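Long-range contacts in Nrps/pks (Streptomyces albus, PDB 4OPE), which probably catalyses decarboxylative carbon-carbon bond formation as a ketosynthase domain of an AT-less type I polyketide synthase linked to oxazolomycin biosynthesis: residues E39-D44 against G67-D72; R497-F502 against E543-W548; S117-G122 against D194-V199; A88-P93 against T144-S149; A359-V364 against A417-F422. All blocks are in the same frame, centred on the assembly; numbering follows the deposited sequence.

Overall arrangement
Along the chain contact 1 closes first; contacts 3 and 4 follow with alternating segments, so the two cross along the chain, then contact 5 and finally contact 2. Contacts 3 and 5 share the large mixed sheet, about 24 Å apart between centres, one pairing its strands 121-126 and 197-204, the other laying helix 356-370 on its strand 416-422. Contacts 1 and 4 lie off that sheet, about 7 Å apart at their nearest atoms. Contact 2 stands apart, its centre about 32 Å or more from every other, where helix 541-550 packs on a separate three-stranded sheet. Contacts 3 and 4 both touch the second subunit, placing them at the dimer interface.

Contact 1: residues E39-D44 against G67-D72; sequences EEVPED and GGWLSD
Glu-39 and Gly-67 pair as an antiparallel hydrogen-bonded couple in the small two-stranded sheet formed by 39-40 and 66-67, and the indole of Trp-69 packs beside this pair. With CG beside the backbone N and anti to the carbonyl carbon (chi1 -54°), the ring is swung across to the chain of residues 39-44. Pro-42 lies over one face: its CD sits 3.4 Å from the centroid of the five-membered ring of Trp-69, a CH-pi contact almost on the ring normal. Val-41 meets the benzo end at an oblique angle, CG2 resting 3.8 Å from CZ2 of Trp-69. The polar edge is used as well, since Trp-69 NE1 donates to Glu-39 O at 3.1 Å. A leucine in place of Trp-69 would probably leave Pro-42 without its aromatic platform and strip the Glu-39 carbonyl of one donor. The carboxylate of Glu-40 forms a salt bridge with Lys-65, while Trp-69 also rests on Ser-206. Two donors thus grip Glu-39 O: Gly-67 N donates at 2.7 Å, whereas for the indole bond Glu-39 O lies in the ring plane, yet NE1 stands above the carbonyl plane, 64° out of it.

Contact 2: residues R497-F502 against E543-W548; sequences RLAVVF and ELAEAW
Two torsion choices bring Arg-497 and Trp-548 together. The indole of Trp-548 projects with CG opposite the backbone N (chi1 -178°), which carries its ring up to the strand, and the arginine chain bends at chi2 (-86°), which folds CD and the guanidinium over that ring. One face of the indole is therefore covered twice by the same side chain: CD of Arg-497 lies 3.8 Å from the centroid of the five-membered ring of Trp-548, a CH-pi contact, and CZ stands 4.1 Å from the six-membered centroid, a cation-pi contact close to the ring normal. The planes are not parallel but 35° apart, a tilt that goes with NH1 also donating to Trp-548 O at 3.1 Å, on a lone pair in the carbonyl plane. Arg-497 NE is taken by Met-494 O, and the indole N-H by Leu-453 O.

Strand 496-502 is the middle strand of a three-stranded antiparallel sheet, and segment 543-548 of helix 541-550 runs antiparallel to 497-502, the two segment axes 7.8 Å apart at closest. Helix 505-516 packs on the opposite face through Leu-498 and Val-500, an alpha/beta build consistent with the linker domain that follows ketosynthases in modular synthases. Small residues meet further along: Ala-499 CB meets Ala-545 CB at 4.1 Å and CD1 of Trp-548 at 3.9 Å, while Val-501 CG2 touches the same Ala-545 CB at 3.9 Å.

Contact 3: residues S117-G122 against D194-V199; sequences SKVRTG and DCEVAV
Arg-120 offers its carbonyl to two successive N-H groups of the facing chain: Glu-196 N at 2.9 Å and Val-197 N at 3.3 Å both donate to Arg-120 O. The amide of the same residue is satisfied from the side chain of Glu-196, whose OE2 accepts Arg-120 N at 3.0 Å; the N-H arrives from above the carboxylate plane, 60° out of it. The glutamate reaches this amide by bending at chi2 (145°), and its other oxygen, OE1, lies against Val-119 CG1. From here the pairing becomes regular. Gly-122 N donates to Val-197 O at 2.9 Å, and Gly-122 O in turn accepts Val-199 N at 2.7 Å. Val-197 O also receives a CA-H...O contact from Thr-121.

Side-chain packing runs beside these bonds: Val-119 CG2 meets Val-197 CG2 at 3.8 Å, and Thr-121 and Val-197 stand side by side on one face of the sheet. Cys-195 SG sits 3.7 Å from Gly-122 N. The charged ends look to the dimer: Arg-120 forms a salt bridge with Glu-293 of the second subunit, and Asp-194 hydrogen-bonds His-184 and forms a salt bridge with Arg-297 of that subunit. Neighbouring parallel strands, 121-126 and 197-204, with helix 178-192 leading into the latter and packed on the sheet, are typical of the thiolase fold of ketosynthases.

Contact 4: residues A88-P93 against T144-S149; sequences AEHIDP and TGAATS
His-90 and Ile-91 meet Thr-148 and Ser-149 in the thiolase-fold ketosynthase domain, near the dimer interface, where a single backbone bridge ties the turn between helices 85-90 and 93-108 to the loop ahead of helix 152-163. Two hydrogen bonds make the bridge. Ser-149 N donates to His-90 O at 2.7 Å, and Asp-92 N returns a weak bond to Ser-149 O at 2.9 Å. Asp-92 is also the N-cap of helix 93-108, its OD1 accepting from Gln-94 N while OD2 bonds Ser-150 OG, so the same residue links the bridge to the next helix.

Two CA-H...O contacts accompany the pairing: Thr-148 CA lies 3.1 Å from His-90 O, and Ile-91 CA 3.5 Å from Ser-149 O.

Side-chain packing rests on the imidazole. With CG anti to the carbonyl carbon (chi1 -76°), the ring extends along the loop; ND1 is held by Val-86 O, which should fix the rotation. Ala-146 CB touches NE2 of His-90 at 3.6 Å, and the ring edge at CD2 faces Ala-146 O at 3.5 Å. Thr-148 turns its hydroxyl to Tyr-135 O instead.

The loop also reaches the second subunit: Ala-147 and Ser-149 pack on Gln-214 and Ala-146 on Lys-217 of that subunit. One water, in the imidazole plane, bridges His-90 NE2 at 2.9 Å to Ala-146 N, from which it accepts at 2.7 Å.

Contact 5: residues A359-V364 against A417-F422; sequences AALTKV and AAISAF
A helix laid on a sheet is the element here, with Ala-360, Leu-361 and Val-364 of helix 356-370 closing on Ala-417 and Ile-419 of strand 416-422 in the large mixed sheet. The two short segments run nearly antiparallel, at 169°, their axes 9.0 Å apart, and the join is apolar, with no hydrogen bond across it. Ile-419 carries most of the contact. Its CG1 lies beside the backbone N and anti to the carbonyl carbon (chi1 -47°), which, with the extended second torsion, drives CD1 into the helix while CG2 takes a separate course. CD1 meets Val-364 CG2 at 3.6 Å, the two side chains reaching toward each other tip to tip, and it also touches Leu-361 CD1 at 3.7 Å, where the side chains cross at about a right angle. The backbone of the helix is met too, since Leu-361 CA stands 3.7 Å from the same CD1. The other branch, Ile-419 CG2, rests on Ala-360 CB at 3.7 Å. Cutting Ile-419 back to an alanine is likely to open a gap between helix and strand, leaving Val-364, Leu-361 and Ala-360 without their shared partner. One step back along the strand's helix-facing side, Ala-417 CB receives Val-364 CG1 at 3.6 Å, so the valine spans both strand residues with its two methyls. Away from the strand, Thr-362 packs against Leu-24 and Phe-27 of helix 24-33. Helix buried against sheet in this way is typical of the layered alpha/beta core of the thiolase fold, to which ketosynthases belong.

Contact 1: residues E39-D44 against G67-D72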
# COMPACT_ATOMS: atom_id res chain seq x y z
N GLU A 39 14.78 -14.53 21.33
CA GLU A 39 15.66 -14.05 22.40
C GLU A 39 15.00 -12.88 23.15
O GLU A 39 14.04 -12.29 22.69
CB GLU A 39 17.01 -13.55 21.86
CG GLU A 39 17.96 -14.59 21.29
CD GLU A 39 18.54 -15.54 22.34
OE1 GLU A 39 19.22 -16.52 21.93
OE2 GLU A 39 18.29 -15.32 23.56
N GLU A 40 15.53 -12.59 24.34
CA GLU A 40 15.13 -11.44 25.11
C GLU A 40 15.53 -10.18 24.39
O GLU A 40 16.47 -10.20 23.64
CB GLU A 40 15.78 -11.45 26.48
CG GLU A 40 15.12 -12.44 27.42
CD GLU A 40 15.59 -12.35 28.88
OE1 GLU A 40 16.14 -11.27 29.27
OE2 GLU A 40 15.37 -13.36 29.61
N VAL A 41 14.79 -9.10 24.64
CA VAL A 41 15.16 -7.81 24.10
C VAL A 41 16.65 -7.49 24.31
O VAL A 41 17.17 -7.55 25.42
CB VAL A 41 14.35 -6.65 24.70
CG1 VAL A 41 14.78 -5.37 24.00
CG2 VAL A 41 12.85 -6.85 24.51
N PRO A 42 17.35 -7.18 23.23
CA PRO A 42 18.75 -6.89 23.39
C PRO A 42 18.98 -5.58 24.13
O PRO A 42 18.27 -4.63 23.92
CB PRO A 42 19.26 -6.78 21.95
CG PRO A 42 18.33 -7.62 21.17
CD PRO A 42 17.00 -7.53 21.84
N GLU A 43 20.01 -5.55 24.98
CA GLU A 43 20.45 -4.34 25.65
C GLU A 43 20.65 -3.20 24.68
O GLU A 43 20.22 -2.10 24.94
CB GLU A 43 21.75 -4.58 26.36
CG GLU A 43 21.58 -5.34 27.66
CD GLU A 43 22.88 -5.44 28.45
OE1 GLU A 43 23.61 -4.41 28.59
OE2 GLU A 43 23.16 -6.57 28.93
N ASP A 44 21.29 -3.45 23.55
CA ASP A 44 21.62 -2.35 22.63
C ASP A 44 20.43 -1.73 21.86
O ASP A 44 20.63 -0.76 21.12
CB ASP A 44 22.80 -2.68 21.71
CG ASP A 44 22.56 -3.85 20.81
OD1 ASP A 44 21.52 -4.54 20.90
OD2 ASP A 44 23.46 -4.10 19.99
N GLY A 67 11.73 -11.44 21.53
CA GLY A 67 11.44 -11.24 20.12
C GLY A 67 12.35 -12.01 19.19
O GLY A 67 13.33 -12.64 19.63
N GLY A 68 12.02 -11.95 17.89
CA GLY A 68 12.95 -12.36 16.83
C GLY A 68 13.73 -11.18 16.35
O GLY A 68 13.17 -10.30 15.73
N TRP A 69 15.02 -11.12 16.65
CA TRP A 69 15.81 -9.92 16.41
C TRP A 69 16.73 -10.11 15.26
O TRP A 69 17.33 -11.17 15.15
CB TRP A 69 16.64 -9.57 17.63
CG TRP A 69 15.78 -9.47 18.81
CD1 TRP A 69 15.60 -10.41 19.75
CD2 TRP A 69 14.89 -8.41 19.13
NE1 TRP A 69 14.69 -9.99 20.66
CE2 TRP A 69 14.24 -8.76 20.30
CE3 TRP A 69 14.62 -7.17 18.55
CZ2 TRP A 69 13.30 -7.94 20.89
CZ3 TRP A 69 13.71 -6.35 19.15
CH2 TRP A 69 13.05 -6.74 20.29
N LEU A 70 16.84 -9.12 14.37
CA LEU A 70 17.90 -9.14 13.39
C LEU A 70 19.19 -8.91 14.11
O LEU A 70 19.23 -8.16 15.06
CB LEU A 70 17.70 -8.06 12.35
CG LEU A 70 16.57 -8.30 11.36
CD1 LEU A 70 16.63 -7.29 10.24
CD2 LEU A 70 16.66 -9.68 10.76
N SER A 71 20.26 -9.52 13.65
CA SER A 71 21.55 -9.40 14.34
C SER A 71 22.02 -7.94 14.49
O SER A 71 22.65 -7.59 15.50
CB SER A 71 22.63 -10.27 13.68
OG SER A 71 23.13 -9.67 12.51
N ASP A 72 21.71 -7.11 13.50
CA ASP A 72 22.13 -5.73 13.59
C ASP A 72 21.38 -4.82 12.63
O ASP A 72 21.66 -4.85 11.44
CB ASP A 72 23.61 -5.65 13.29
CG ASP A 72 24.12 -4.20 13.21
OD1 ASP A 72 23.69 -3.29 14.00
OD2 ASP A 72 25.01 -4.02 12.34

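Contact 2: residues R497-F502 against E543-W548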
# COMPACT_ATOMS: atom_id res chain seq x y z
N ARG A 497 39.02 -4.63 -8.55
CA ARG A 497 38.89 -5.90 -9.27
C ARG A 497 39.81 -6.94 -8.73
O ARG A 497 40.95 -6.65 -8.35
CB ARG A 497 39.19 -5.69 -10.76
CG ARG A 497 38.31 -4.63 -11.45
CD ARG A 497 37.04 -5.27 -11.92
NE ARG A 497 36.07 -4.29 -12.33
CZ ARG A 497 35.55 -4.17 -13.55
NH1 ARG A 497 35.87 -4.97 -14.55
NH2 ARG A 497 34.65 -3.24 -13.74
N LEU A 498 39.32 -8.16 -8.72
CA LEU A 498 40.14 -9.35 -8.48
C LEU A 498 39.78 -10.47 -9.50
O LEU A 498 38.64 -10.61 -9.87
CB LEU A 498 39.97 -9.83 -7.05
CG LEU A 498 40.85 -10.99 -6.66
CD1 LEU A 498 41.16 -10.94 -5.17
CD2 LEU A 498 40.21 -12.32 -6.97
N ALA A 499 40.76 -11.24 -9.97
CA ALA A 499 40.46 -12.39 -10.82
C ALA A 499 41.41 -13.54 -10.63
O ALA A 499 42.60 -13.35 -10.31
CB ALA A 499 40.45 -11.99 -12.28
N VAL A 500 40.88 -14.73 -10.84
CA VAL A 500 41.67 -15.94 -10.74
C VAL A 500 41.25 -16.87 -11.85
O VAL A 500 40.07 -16.97 -12.20
CB VAL A 500 41.42 -16.68 -9.43
CG1 VAL A 500 42.54 -17.65 -9.16
CG2 VAL A 500 41.31 -15.69 -8.27
N VAL A 501 42.24 -17.54 -12.41
CA VAL A 501 42.01 -18.63 -13.33
C VAL A 501 42.03 -19.89 -12.52
O VAL A 501 42.89 -20.05 -11.67
CB VAL A 501 43.08 -18.70 -14.39
CG1 VAL A 501 42.67 -19.71 -15.43
CG2 VAL A 501 43.24 -17.32 -15.00
N PHE A 502 41.05 -20.76 -12.75
CA PHE A 502 40.89 -21.94 -11.88
C PHE A 502 40.21 -23.08 -12.61
O PHE A 502 39.45 -22.88 -13.57
CB PHE A 502 40.16 -21.58 -10.56
CG PHE A 502 38.65 -21.40 -10.71
CD1 PHE A 502 38.11 -20.21 -11.19
CD2 PHE A 502 37.77 -22.43 -10.39
CE1 PHE A 502 36.74 -20.07 -11.34
CE2 PHE A 502 36.41 -22.29 -10.55
CZ PHE A 502 35.89 -21.08 -11.00
N GLU A 543 43.11 -14.59 -20.62
CA GLU A 543 42.75 -13.39 -21.38
C GLU A 543 41.60 -12.67 -20.76
O GLU A 543 41.60 -11.46 -20.69
CB GLU A 543 42.42 -13.74 -22.84
CG GLU A 543 43.62 -14.17 -23.65
CD GLU A 543 43.26 -14.52 -25.08
OE1 GLU A 543 42.72 -15.64 -25.30
OE2 GLU A 543 43.58 -13.68 -25.99
N LEU A 544 40.62 -13.44 -20.32
CA LEU A 544 39.43 -12.93 -19.62
C LEU A 544 39.79 -12.34 -18.29
O LEU A 544 39.40 -11.22 -17.97
CB LEU A 544 38.39 -14.03 -19.44
CG LEU A 544 37.86 -14.63 -20.77
CD1 LEU A 544 36.76 -15.66 -20.54
CD2 LEU A 544 37.36 -13.53 -21.69
N ALA A 545 40.56 -13.09 -17.53
CA ALA A 545 41.10 -12.60 -16.29
C ALA A 545 41.81 -11.28 -16.45
O ALA A 545 41.57 -10.36 -15.72
CB ALA A 545 42.07 -13.63 -15.72
N GLU A 546 42.69 -11.16 -17.41
CA GLU A 546 43.46 -9.91 -17.54
C GLU A 546 42.57 -8.70 -17.91
O GLU A 546 42.82 -7.57 -17.50
CB GLU A 546 44.62 -10.09 -18.54
CG GLU A 546 45.79 -10.94 -18.01
CD GLU A 546 46.89 -11.24 -19.06
OE1 GLU A 546 46.54 -11.46 -20.25
OE2 GLU A 546 48.10 -11.25 -18.72
N ALA A 547 41.53 -8.94 -18.68
CA ALA A 547 40.65 -7.89 -19.12
C ALA A 547 39.80 -7.38 -17.98
O ALA A 547 39.62 -6.20 -17.83
CB ALA A 547 39.77 -8.40 -20.25
N TRP A 548 39.28 -8.30 -17.17
CA TRP A 548 38.52 -7.98 -16.00
C TRP A 548 39.28 -7.09 -15.05
O TRP A 548 38.75 -6.09 -14.57
CB TRP A 548 38.14 -9.27 -15.29
CG TRP A 548 37.30 -9.06 -14.06
CD1 TRP A 548 37.69 -9.23 -12.73
CD2 TRP A 548 35.97 -8.62 -14.03
NE1 TRP A 548 36.66 -8.92 -11.91
CE2 TRP A 548 35.59 -8.54 -12.69
CE3 TRP A 548 35.06 -8.29 -15.02
CZ2 TRP A 548 34.31 -8.14 -12.31
CZ3 TRP A 548 33.79 -7.88 -14.65
CH2 TRP A 548 33.43 -7.81 -13.31

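Contact 3: residues S117-G122 against D194-V199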
# COMPACT_ATOMS: atom_id res chain seq x y z
N SER A 117 17.39 -3.08 -17.19
CA SER A 117 17.05 -1.73 -17.67
C SER A 117 16.32 -1.67 -18.98
O SER A 117 15.95 -0.64 -19.39
CB SER A 117 18.31 -0.88 -17.81
OG SER A 117 18.96 -1.29 -18.98
N LYS A 118 16.13 -2.77 -19.64
CA LYS A 118 15.43 -2.81 -20.90
C LYS A 118 13.99 -3.32 -20.72
O LYS A 118 13.21 -3.36 -21.69
CB LYS A 118 16.17 -3.73 -21.87
CG LYS A 118 16.73 -5.04 -21.26
CD LYS A 118 16.41 -6.26 -22.16
CE LYS A 118 17.59 -7.22 -22.36
NZ LYS A 118 17.84 -8.12 -21.19
N VAL A 119 13.64 -3.73 -19.50
CA VAL A 119 12.28 -4.13 -19.19
C VAL A 119 11.81 -3.20 -18.12
O VAL A 119 12.60 -2.61 -17.42
CB VAL A 119 12.16 -5.58 -18.66
CG1 VAL A 119 12.57 -6.59 -19.72
CG2 VAL A 119 13.00 -5.79 -17.41
N ARG A 120 10.50 -3.09 -17.98
CA ARG A 120 9.92 -2.26 -16.99
C ARG A 120 9.73 -3.02 -15.70
O ARG A 120 9.12 -4.08 -15.68
CB ARG A 120 8.61 -1.84 -17.52
CG ARG A 120 8.14 -0.55 -16.91
CD ARG A 120 6.75 -0.42 -17.41
NE ARG A 120 6.40 0.93 -17.73
CZ ARG A 120 5.28 1.23 -18.34
NH1 ARG A 120 4.41 0.26 -18.68
NH2 ARG A 120 5.02 2.50 -18.58
N THR A 121 10.27 -2.48 -14.60
CA THR A 121 10.29 -3.21 -13.34
C THR A 121 9.48 -2.49 -12.28
O THR A 121 9.67 -1.31 -12.07
CB THR A 121 11.71 -3.48 -12.85
OG1 THR A 121 12.44 -4.20 -13.88
CG2 THR A 121 11.71 -4.33 -11.57
N GLY A 122 8.56 -3.22 -11.63
CA GLY A 122 7.75 -2.66 -10.55
C GLY A 122 8.33 -3.02 -9.18
O GLY A 122 9.09 -3.98 -9.05
N ASP A 194 1.30 -3.41 -16.28
CA ASP A 194 1.96 -2.31 -15.56
C ASP A 194 3.48 -2.48 -15.54
O ASP A 194 4.23 -1.52 -15.46
CB ASP A 194 1.42 -2.19 -14.13
CG ASP A 194 -0.06 -1.76 -14.07
OD1 ASP A 194 -0.53 -1.13 -15.05
OD2 ASP A 194 -0.74 -2.04 -13.03
N CYS A 195 3.94 -3.72 -15.63
CA CYS A 195 5.35 -3.96 -15.73
C CYS A 195 5.60 -5.38 -16.24
O CYS A 195 4.66 -6.08 -16.57
CB CYS A 195 6.04 -3.69 -14.39
SG CYS A 195 5.35 -4.59 -12.99
N GLU A 196 6.87 -5.77 -16.38
CA GLU A 196 7.24 -7.09 -16.92
C GLU A 196 7.93 -7.92 -15.90
O GLU A 196 7.88 -9.12 -15.95
CB GLU A 196 8.15 -6.95 -18.16
CG GLU A 196 7.47 -6.25 -19.34
CD GLU A 196 8.44 -5.37 -20.15
OE1 GLU A 196 9.16 -5.90 -21.03
OE2 GLU A 196 8.48 -4.14 -19.91
N VAL A 197 8.61 -7.25 -14.99
CA VAL A 197 9.31 -7.86 -13.92
C VAL A 197 8.87 -7.09 -12.70
O VAL A 197 8.53 -5.90 -12.83
CB VAL A 197 10.80 -7.69 -14.13
CG1 VAL A 197 11.58 -8.12 -12.89
CG2 VAL A 197 11.22 -8.49 -15.33
N ALA A 198 8.83 -7.76 -11.53
CA ALA A 198 8.45 -7.06 -10.28
C ALA A 198 9.22 -7.48 -9.05
O ALA A 198 9.57 -8.63 -8.90
CB ALA A 198 6.97 -7.27 -10.02
N VAL A 199 9.50 -6.54 -8.17
CA VAL A 199 10.06 -6.89 -6.87
C VAL A 199 8.92 -6.88 -5.91
O VAL A 199 8.25 -5.87 -5.82
CB VAL A 199 11.04 -5.83 -6.40
CG1 VAL A 199 11.46 -6.04 -4.96
CG2 VAL A 199 12.23 -5.84 -7.32

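Contact 4: residues A88-P93 against T144-S149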
# COMPACT_ATOMS: atom_id res chain seq x y z
N ALA A 88 21.05 9.13 6.59
CA ALA A 88 20.80 7.75 6.98
C ALA A 88 20.31 7.62 8.41
O ALA A 88 19.35 6.87 8.67
CB ALA A 88 22.04 6.88 6.77
N GLU A 89 20.96 8.33 9.33
CA GLU A 89 20.54 8.33 10.73
C GLU A 89 19.08 8.74 10.90
O GLU A 89 18.46 8.36 11.89
CB GLU A 89 21.36 9.32 11.55
CG GLU A 89 22.81 8.97 11.77
CD GLU A 89 23.58 10.09 12.47
OE1 GLU A 89 24.73 9.82 12.89
OE2 GLU A 89 23.05 11.23 12.59
N HIS A 90 18.56 9.53 9.96
CA HIS A 90 17.25 10.17 10.12
C HIS A 90 16.14 9.40 9.41
O HIS A 90 14.97 9.75 9.55
CB HIS A 90 17.28 11.67 9.67
CG HIS A 90 17.93 12.58 10.68
ND1 HIS A 90 19.29 12.81 10.71
CD2 HIS A 90 17.42 13.28 11.71
CE1 HIS A 90 19.59 13.61 11.71
NE2 HIS A 90 18.47 13.91 12.34
N ILE A 91 16.48 8.35 8.65
CA ILE A 91 15.45 7.48 8.13
C ILE A 91 15.46 6.10 8.77
O ILE A 91 16.48 5.62 9.25
CB ILE A 91 15.48 7.35 6.61
CG1 ILE A 91 16.57 6.39 6.21
CG2 ILE A 91 15.68 8.72 6.00
CD1 ILE A 91 16.68 6.18 4.72
N ASP A 92 14.26 5.51 8.75
CA ASP A 92 13.91 4.25 9.39
C ASP A 92 14.79 3.15 8.85
O ASP A 92 15.02 3.11 7.66
CB ASP A 92 12.46 3.92 9.04
CG ASP A 92 11.84 2.91 9.96
OD1 ASP A 92 12.39 1.79 10.11
OD2 ASP A 92 10.77 3.23 10.52
N PRO A 93 15.26 2.23 9.71
CA PRO A 93 16.07 1.13 9.24
C PRO A 93 15.35 0.20 8.27
O PRO A 93 15.98 -0.52 7.55
CB PRO A 93 16.44 0.39 10.53
CG PRO A 93 15.54 0.89 11.56
CD PRO A 93 15.26 2.29 11.16
N THR A 144 16.20 21.93 18.36
CA THR A 144 17.48 21.31 18.63
C THR A 144 17.99 20.33 17.55
O THR A 144 19.18 20.28 17.26
CB THR A 144 17.36 20.49 19.92
OG1 THR A 144 16.75 21.30 20.93
CG2 THR A 144 18.72 19.99 20.40
N GLY A 145 17.08 19.55 16.97
CA GLY A 145 17.44 18.49 16.03
C GLY A 145 16.51 18.41 14.83
O GLY A 145 15.60 19.23 14.66
N ALA A 146 16.74 17.40 13.99
CA ALA A 146 15.90 17.21 12.81
C ALA A 146 14.92 16.03 12.96
O ALA A 146 15.18 15.11 13.72
CB ALA A 146 16.78 17.04 11.59
N ALA A 147 13.79 16.10 12.24
CA ALA A 147 12.81 15.03 12.23
C ALA A 147 13.33 13.74 11.57
O ALA A 147 13.94 13.78 10.51
CB ALA A 147 11.56 15.47 11.48
N THR A 148 13.05 12.59 12.21
CA THR A 148 13.27 11.31 11.59
C THR A 148 12.09 10.99 10.70
O THR A 148 11.00 11.55 10.84
CB THR A 148 13.39 10.22 12.64
OG1 THR A 148 12.25 10.26 13.50
CG2 THR A 148 14.67 10.38 13.46
N SER A 149 12.31 10.06 9.79
CA SER A 149 11.28 9.68 8.88
C SER A 149 11.10 8.16 8.84
O SER A 149 12.03 7.40 9.07
CB SER A 149 11.61 10.20 7.48
OG SER A 149 10.64 9.72 6.56
O HOH W 1 18.55 15.51 14.71

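Contact 5: residues A359-V364 against A417-F422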
# COMPACT_ATOMS: atom_id res chain seq x y z
N ALA A 359 8.91 -14.43 5.19
CA ALA A 359 9.52 -15.57 5.92
C ALA A 359 8.85 -16.87 5.48
O ALA A 359 9.51 -17.89 5.26
CB ALA A 359 9.38 -15.41 7.43
N ALA A 360 7.53 -16.81 5.37
CA ALA A 360 6.74 -18.00 5.13
C ALA A 360 7.06 -18.52 3.71
O ALA A 360 7.33 -19.71 3.47
CB ALA A 360 5.27 -17.68 5.28
N LEU A 361 7.04 -17.59 2.77
CA LEU A 361 7.23 -17.87 1.39
C LEU A 361 8.63 -18.37 1.14
O LEU A 361 8.85 -19.29 0.36
CB LEU A 361 7.00 -16.58 0.70
CG LEU A 361 7.18 -16.38 -0.75
CD1 LEU A 361 6.33 -17.41 -1.42
CD2 LEU A 361 6.64 -14.99 -1.07
N THR A 362 9.60 -17.76 1.81
CA THR A 362 10.98 -18.13 1.66
C THR A 362 11.18 -19.53 2.19
O THR A 362 11.85 -20.37 1.58
CB THR A 362 11.88 -17.14 2.39
OG1 THR A 362 11.72 -15.84 1.82
CG2 THR A 362 13.34 -17.50 2.27
N LYS A 363 10.55 -19.82 3.32
CA LYS A 363 10.64 -21.17 3.86
C LYS A 363 10.16 -22.20 2.87
O LYS A 363 10.74 -23.22 2.74
CB LYS A 363 9.82 -21.28 5.11
CG LYS A 363 9.93 -22.62 5.78
CD LYS A 363 8.58 -22.94 6.38
CE LYS A 363 8.71 -23.87 7.55
NZ LYS A 363 7.35 -24.31 7.99
N VAL A 364 9.08 -21.93 2.15
CA VAL A 364 8.61 -22.88 1.15
C VAL A 364 9.58 -23.02 -0.04
O VAL A 364 9.90 -24.13 -0.49
CB VAL A 364 7.24 -22.45 0.65
CG1 VAL A 364 6.80 -23.26 -0.56
CG2 VAL A 364 6.25 -22.59 1.78
N ALA A 417 2.67 -26.16 -2.80
CA ALA A 417 2.49 -25.67 -1.48
C ALA A 417 1.58 -24.48 -1.50
O ALA A 417 1.43 -23.77 -2.51
CB ALA A 417 3.82 -25.30 -0.86
N ALA A 418 0.96 -24.28 -0.35
CA ALA A 418 0.05 -23.20 -0.18
C ALA A 418 0.44 -22.47 1.08
O ALA A 418 0.82 -23.08 2.05
CB ALA A 418 -1.36 -23.76 -0.08
N ILE A 419 0.30 -21.15 1.04
CA ILE A 419 0.76 -20.28 2.13
C ILE A 419 -0.30 -19.27 2.47
O ILE A 419 -0.79 -18.60 1.57
CB ILE A 419 1.99 -19.49 1.69
CG1 ILE A 419 2.96 -20.46 1.04
CG2 ILE A 419 2.60 -18.74 2.90
CD1 ILE A 419 4.24 -19.82 0.55
N SER A 420 -0.59 -19.17 3.76
CA SER A 420 -1.60 -18.25 4.30
C SER A 420 -0.99 -17.14 5.15
O SER A 420 -0.03 -17.34 5.88
CB SER A 420 -2.58 -18.98 5.20
OG SER A 420 -3.47 -19.83 4.49
N ALA A 421 -1.60 -15.97 5.07
CA ALA A 421 -1.31 -14.90 5.95
C ALA A 421 -2.59 -14.08 6.19
O ALA A 421 -3.20 -13.57 5.24
CB ALA A 421 -0.23 -14.04 5.35
N PHE A 422 -2.94 -13.95 7.47
CA PHE A 422 -4.15 -13.25 7.92
C PHE A 422 -3.81 -12.07 8.81
O PHE A 422 -3.32 -12.21 9.90
CB PHE A 422 -5.03 -14.23 8.71
CG PHE A 422 -5.31 -15.50 7.96
CD1 PHE A 422 -5.76 -15.46 6.67
CD2 PHE A 422 -5.10 -16.71 8.55
CE1 PHE A 422 -6.04 -16.60 5.97
CE2 PHE A 422 -5.36 -17.88 7.86
CZ PHE A 422 -5.85 -17.82 6.57